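Local atomic coordinates of vestitone reductase (Medicago sativa, PDB entry 2P4H), a protein that catalyses the NADPH-dependent, stereospecific reduction of (3R)-vestitone to a 4-hydroxyisoflavan, the penultimate step in making the defence compound medicarpin. Residues Phe189-Phe194 and Asp310-Cys315; Glu204-Leu209 and Phe222-Val227. All blocks are in the same frame, centred on the assembly; numbering follows the deposited sequence.

Interaction 1 (Phe189-Phe194 and Asp310-Cys315)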
loop_
_atom_site.group_PDB
_atom_site.type_symbol
_atom_site.label_atom_id
_atom_site.label_comp_id
_atom_site.label_asym_id
_atom_site.label_seq_id
_atom_site.Cartn_x
_atom_site.Cartn_y
_atom_site.Cartn_z
ATOM N N PHE A 189 2.949 -6.056 3.710
ATOM C CA PHE A 189 1.584 -6.293 4.176
ATOM C C PHE A 189 1.185 -5.055 4.981
ATOM O O PHE A 189 1.831 -4.727 5.980
ATOM C CB PHE A 189 1.525 -7.526 5.085
ATOM C CG PHE A 189 1.502 -8.832 4.345
ATOM C CD1 PHE A 189 0.295 -9.443 4.026
ATOM C CD2 PHE A 189 2.689 -9.458 3.973
ATOM C CE1 PHE A 189 0.268 -10.663 3.346
ATOM C CE2 PHE A 189 2.671 -10.675 3.293
ATOM C CZ PHE A 189 1.460 -11.277 2.980
ATOM N N ILE A 190 0.140 -4.364 4.534
ATOM C CA ILE A 190 -0.354 -3.161 5.212
ATOM C C ILE A 190 -1.431 -3.589 6.207
ATOM O O ILE A 190 -2.433 -4.201 5.825
ATOM C CB ILE A 190 -0.937 -2.177 4.190
ATOM C CG1 ILE A 190 0.122 -1.851 3.130
ATOM C CG2 ILE A 190 -1.404 -0.908 4.892
ATOM C CD1 ILE A 190 -0.431 -1.091 1.946
ATOM N N VAL A 191 -1.230 -3.250 7.478
ATOM C CA VAL A 191 -2.143 -3.676 8.537
ATOM C C VAL A 191 -2.476 -2.576 9.547
ATOM O O VAL A 191 -1.640 -1.734 9.858
ATOM C CB VAL A 191 -1.507 -4.879 9.293
ATOM C CG1 VAL A 191 -2.421 -5.369 10.409
ATOM C CG2 VAL A 191 -1.205 -6.005 8.305
ATOM N N GLY A 192 -3.707 -2.601 10.058
ATOM C CA GLY A 192 -4.138 -1.626 11.050
ATOM C C GLY A 192 -5.649 -1.537 11.068
ATOM O O GLY A 192 -6.332 -2.494 10.706
ATOM N N ARG A 193 -6.182 -0.406 11.522
ATOM C CA ARG A 193 -7.628 -0.230 11.510
ATOM C C ARG A 193 -7.985 0.077 10.060
ATOM O O ARG A 193 -7.108 0.373 9.249
ATOM C CB ARG A 193 -8.060 0.951 12.384
ATOM C CG ARG A 193 -7.827 0.788 13.874
ATOM C CD ARG A 193 -8.492 1.936 14.628
ATOM N NE ARG A 193 -9.930 1.969 14.375
ATOM C CZ ARG A 193 -10.825 1.221 15.014
ATOM N NH1 ARG A 193 -10.443 0.377 15.964
ATOM N NH2 ARG A 193 -12.107 1.301 14.685
ATOM N N PHE A 194 -9.268 0.001 9.733
ATOM C CA PHE A 194 -9.724 0.295 8.381
ATOM C C PHE A 194 -11.150 0.822 8.409
ATOM O O PHE A 194 -11.904 0.539 9.342
ATOM C CB PHE A 194 -9.625 -0.958 7.497
ATOM C CG PHE A 194 -10.337 -2.168 8.050
ATOM C CD1 PHE A 194 -11.659 -2.444 7.699
ATOM C CD2 PHE A 194 -9.676 -3.046 8.905
ATOM C CE1 PHE A 194 -12.304 -3.580 8.191
ATOM C CE2 PHE A 194 -10.310 -4.181 9.403
ATOM C CZ PHE A 194 -11.628 -4.452 9.046
ATOM N N ASP A 310 -2.843 -4.782 17.282
ATOM C CA ASP A 310 -3.982 -4.418 18.114
ATOM C C ASP A 310 -5.017 -3.602 17.360
ATOM O O ASP A 310 -6.217 -3.838 17.505
ATOM C CB ASP A 310 -3.549 -3.649 19.362
ATOM C CG ASP A 310 -4.663 -3.564 20.387
ATOM O OD1 ASP A 310 -5.091 -4.632 20.878
ATOM O OD2 ASP A 310 -5.119 -2.442 20.689
ATOM N N ASP A 311 -4.566 -2.640 16.559
ATOM C CA ASP A 311 -5.504 -1.823 15.803
ATOM C C ASP A 311 -6.311 -2.688 14.842
ATOM O O ASP A 311 -7.521 -2.512 14.705
ATOM C CB ASP A 311 -4.774 -0.710 15.040
ATOM C CG ASP A 311 -4.347 0.432 15.947
ATOM O OD1 ASP A 311 -4.955 0.583 17.027
ATOM O OD2 ASP A 311 -3.422 1.191 15.582
ATOM N N ALA A 312 -5.648 -3.633 14.187
ATOM C CA ALA A 312 -6.337 -4.518 13.259
ATOM C C ALA A 312 -7.329 -5.418 14.001
ATOM O O ALA A 312 -8.475 -5.575 13.581
ATOM C CB ALA A 312 -5.322 -5.370 12.497
ATOM N N ILE A 313 -6.889 -6.001 15.109
ATOM C CA ILE A 313 -7.746 -6.891 15.881
ATOM C C ILE A 313 -8.965 -6.184 16.469
ATOM O O ILE A 313 -10.086 -6.690 16.355
ATOM C CB ILE A 313 -6.922 -7.602 16.977
ATOM C CG1 ILE A 313 -6.031 -8.661 16.316
ATOM C CG2 ILE A 313 -7.839 -8.232 18.019
ATOM C CD1 ILE A 313 -4.979 -9.257 17.228
ATOM N N GLN A 314 -8.769 -5.015 17.074
ATOM C CA GLN A 314 -9.901 -4.286 17.646
ATOM C C GLN A 314 -10.887 -3.877 16.552
ATOM O O GLN A 314 -12.106 -3.934 16.750
ATOM C CB GLN A 314 -9.432 -3.037 18.402
ATOM C CG GLN A 314 -8.524 -3.303 19.599
ATOM C CD GLN A 314 -9.026 -4.421 20.498
ATOM O OE1 GLN A 314 -10.231 -4.574 20.712
ATOM N NE2 GLN A 314 -8.099 -5.198 21.044
ATOM N N CYS A 315 -10.371 -3.470 15.395
ATOM C CA CYS A 315 -11.238 -3.057 14.298
ATOM C C CYS A 315 -12.043 -4.259 13.808
ATOM O O CYS A 315 -13.249 -4.158 13.573
ATOM C CB CYS A 315 -10.410 -2.462 13.153
ATOM S SG CYS A 315 -11.399 -1.650 11.873
HETATM O O HOH W 1 -7.978 0.245 17.559
#
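Gly192 and Ala312 bring the two backbones closest, with CA atoms 4.3 Å apart where the chain leaves strand 189-191 and runs against one side of helix 305-319. The backbone at Gly192 (phi 159°) calls for glycine, since a CB would be jammed against Val191 O; Gly192 O lies 3.3 Å from Ala312 CA, a CA-H...O contact, and this buried oxygen has no hydrogen-bond partner in the model. Beside it Val191 CG1 packs on Ala312 CB at 3.6 Å. Turned by a chi1 of -170° toward the Phe194 backbone, Cys315 SG accepts a fairly straight hydrogen bond from Phe194 N (3.4 Å, 161°) and sits over one face of the Phe194 ring, 3.7 Å from the centroid, a sulfur-aromatic contact. Arg193 lays CG against Asp311 O and CB, bends at chi3 and places one guanidinium face over Cys315 CB. Its NH1 reaches Asp311 OD1 through a water and NH2 salt-bridges Glu318, while Asp311 OD2 is hydrogen-bonded to His226. With an alanine replacing Arg193, Glu318 would probably lose its charge partner and a gap open over Cys315 CB. Phe194 also touches Phe12 and Ile203, so the contact sits beside helices 12-23 and 201-206, near the predicted NADP(+) site.

Interaction 2 (Glu204-Leu209 and Phe222-Val227); sequences EKALVL and FHMVHV
Phe222, Ala206 and Met224 account for most of the 149 Å² buried here, and their side chains bridge a backbone separation of 7.8 Å, measured between the CA atoms of Ala206 and Phe222. Phe222 carries CG beside its own backbone N (chi1 -58°), which sends the ring from strand 219-226 to the end of helix 201-206. There CE1 lies 3.8 Å from Lys205 O, an oxygen that also accepts the backbone N-H of Val208, and the same ring carbon is 4.3 Å from Ala206 CA. Val208 CG1 is a looser neighbour, 4.4 Å from Phe222 CZ; all three approach the ring obliquely. The setting is the turn at Leu207, which both ends helix 201-206 and precedes helix 208-211, packed on the small mixed sheet that accompanies the seven-stranded parallel Rossmann sheet of this reductase family. Two residues along the strand, Met224 also points toward the helical segment. Its chain is extended at chi2 and bends at chi3 (77°), which brings the terminal CE to 3.6 Å from Ala206 CB, a purely apolar meeting of two methyl groups. Around these residues, Phe189 meets the Phe222 ring edge-to-face, Met259 of helix 256-266 touches that ring as well, and Met308 and Phe309 of helix 305-319 pack on Met224.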
loop_
_atom_site.group_PDB
_atom_site.type_symbol
_atom_site.label_atom_id
_atom_site.label_comp_id
_atom_site.label_asym_id
_atom_site.label_seq_id
_atom_site.Cartn_x
_atom_site.Cartn_y
_atom_site.Cartn_z
ATOM N N GLU A 204 -6.520 -9.942 6.597
ATOM C CA GLU A 204 -6.979 -11.313 6.779
ATOM C C GLU A 204 -5.769 -12.247 6.817
ATOM O O GLU A 204 -5.695 -13.154 7.648
ATOM C CB GLU A 204 -7.930 -11.713 5.645
ATOM C CG GLU A 204 -8.435 -13.148 5.746
ATOM C CD GLU A 204 -9.616 -13.415 4.834
ATOM O OE1 GLU A 204 -9.604 -12.930 3.685
ATOM O OE2 GLU A 204 -10.550 -14.119 5.269
ATOM N N LYS A 205 -4.807 -12.012 5.931
ATOM C CA LYS A 205 -3.611 -12.842 5.893
ATOM C C LYS A 205 -2.724 -12.632 7.116
ATOM O O LYS A 205 -2.190 -13.592 7.670
ATOM C CB LYS A 205 -2.815 -12.562 4.615
ATOM C CG LYS A 205 -3.533 -13.007 3.350
ATOM C CD LYS A 205 -2.703 -12.737 2.112
ATOM C CE LYS A 205 -3.429 -13.220 0.868
ATOM N NZ LYS A 205 -3.834 -14.647 0.996
ATOM N N ALA A 206 -2.568 -11.379 7.535
ATOM C CA ALA A 206 -1.740 -11.063 8.697
ATOM C C ALA A 206 -2.310 -11.647 9.989
ATOM O O ALA A 206 -1.565 -11.928 10.934
ATOM C CB ALA A 206 -1.593 -9.549 8.830
ATOM N N LEU A 207 -3.629 -11.827 10.030
ATOM C CA LEU A 207 -4.290 -12.361 11.219
ATOM C C LEU A 207 -4.624 -13.845 11.113
ATOM O O LEU A 207 -5.503 -14.343 11.813
ATOM C CB LEU A 207 -5.569 -11.569 11.508
ATOM C CG LEU A 207 -5.385 -10.089 11.855
ATOM C CD1 LEU A 207 -6.727 -9.484 12.247
ATOM C CD2 LEU A 207 -4.388 -9.945 12.999
ATOM N N VAL A 208 -3.906 -14.556 10.252
ATOM C CA VAL A 208 -4.147 -15.978 10.060
ATOM C C VAL A 208 -4.144 -16.787 11.364
ATOM O O VAL A 208 -4.916 -17.737 11.506
ATOM C CB VAL A 208 -3.122 -16.576 9.056
ATOM C CG1 VAL A 208 -1.706 -16.435 9.591
ATOM C CG2 VAL A 208 -3.457 -18.031 8.772
ATOM N N LEU A 209 -3.300 -16.414 12.322
ATOM C CA LEU A 209 -3.249 -17.162 13.577
ATOM C C LEU A 209 -4.474 -16.971 14.475
ATOM O O LEU A 209 -4.749 -17.813 15.331
ATOM C CB LEU A 209 -1.971 -16.826 14.359
ATOM C CG LEU A 209 -0.638 -17.251 13.730
ATOM C CD1 LEU A 209 0.484 -16.956 14.719
ATOM C CD2 LEU A 209 -0.656 -18.736 13.376
ATOM N N PHE A 222 6.557 -12.492 7.540
ATOM C CA PHE A 222 5.874 -11.354 6.937
ATOM C C PHE A 222 6.585 -10.011 6.999
ATOM O O PHE A 222 7.008 -9.596 8.083
ATOM C CB PHE A 222 4.525 -11.122 7.645
ATOM C CG PHE A 222 3.581 -12.297 7.634
ATOM C CD1 PHE A 222 2.437 -12.262 6.846
ATOM C CD2 PHE A 222 3.794 -13.403 8.455
ATOM C CE1 PHE A 222 1.511 -13.304 6.877
ATOM C CE2 PHE A 222 2.867 -14.455 8.492
ATOM C CZ PHE A 222 1.727 -14.397 7.699
ATOM N N HIS A 223 6.728 -9.330 5.861
ATOM C CA HIS A 223 7.241 -7.964 5.918
ATOM C C HIS A 223 5.932 -7.185 6.131
ATOM O O HIS A 223 4.914 -7.469 5.485
ATOM C CB HIS A 223 8.021 -7.519 4.653
ATOM C CG HIS A 223 7.549 -8.099 3.352
ATOM N ND1 HIS A 223 8.436 -8.579 2.411
ATOM C CD2 HIS A 223 6.324 -8.155 2.774
ATOM C CE1 HIS A 223 7.781 -8.901 1.309
ATOM N NE2 HIS A 223 6.497 -8.654 1.503
ATOM N N MET A 224 5.942 -6.236 7.066
ATOM C CA MET A 224 4.723 -5.507 7.422
ATOM C C MET A 224 4.921 -4.028 7.740
ATOM O O MET A 224 6.042 -3.578 7.988
ATOM C CB MET A 224 4.085 -6.178 8.650
ATOM C CG MET A 224 4.025 -7.708 8.595
ATOM S SD MET A 224 3.322 -8.452 10.087
ATOM C CE MET A 224 1.589 -8.137 9.798
ATOM N N VAL A 225 3.811 -3.289 7.746
ATOM C CA VAL A 225 3.805 -1.863 8.073
ATOM C C VAL A 225 2.413 -1.480 8.575
ATOM O O VAL A 225 1.419 -2.083 8.175
ATOM C CB VAL A 225 4.164 -0.980 6.838
ATOM C CG1 VAL A 225 3.076 -1.078 5.773
ATOM C CG2 VAL A 225 4.364 0.469 7.269
ATOM N N HIS A 226 2.353 -0.496 9.467
ATOM C CA HIS A 226 1.078 -0.019 9.999
ATOM C C HIS A 226 0.486 0.919 8.945
ATOM O O HIS A 226 1.177 1.802 8.434
ATOM C CB HIS A 226 1.306 0.741 11.311
ATOM C CG HIS A 226 0.047 1.047 12.063
ATOM N ND1 HIS A 226 -0.953 1.844 11.549
ATOM C CD2 HIS A 226 -0.370 0.662 13.293
ATOM C CE1 HIS A 226 -1.934 1.936 12.431
ATOM N NE2 HIS A 226 -1.604 1.229 13.497
ATOM N N VAL A 227 -0.790 0.727 8.621
ATOM C CA VAL A 227 -1.438 1.554 7.612
ATOM C C VAL A 227 -1.338 3.056 7.884
ATOM O O VAL A 227 -1.196 3.845 6.950
ATOM C CB VAL A 227 -2.931 1.155 7.431
ATOM C CG1 VAL A 227 -3.738 1.522 8.664
ATOM C CG2 VAL A 227 -3.504 1.827 6.189
#

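How the interactions relate
Both contacts are largely buried and reach the same mixed sheet, in which strands 189-191 and 219-226 are parallel neighbours; their centres lie about 8 Å apart. Interaction 1 buries 369 Å² and mixes apolar packing with a hydrogen bond to sulfur and a water bridge at its partly exposed arginine, whereas interaction 2 buries less than half as much and relies on van der Waals packing. Between them, Val227 N is 2.9 Å from Val191 O, a probable backbone hydrogen bond, and His226 NE2 is 2.8 Å from Asp311 OD2, a probable hydrogen bond that ties strand 219-226 to helix 305-319. Val191 CG2 packs on Ala206 CB. In sequence, both segments of interaction 2 fall between the two segments of interaction 1.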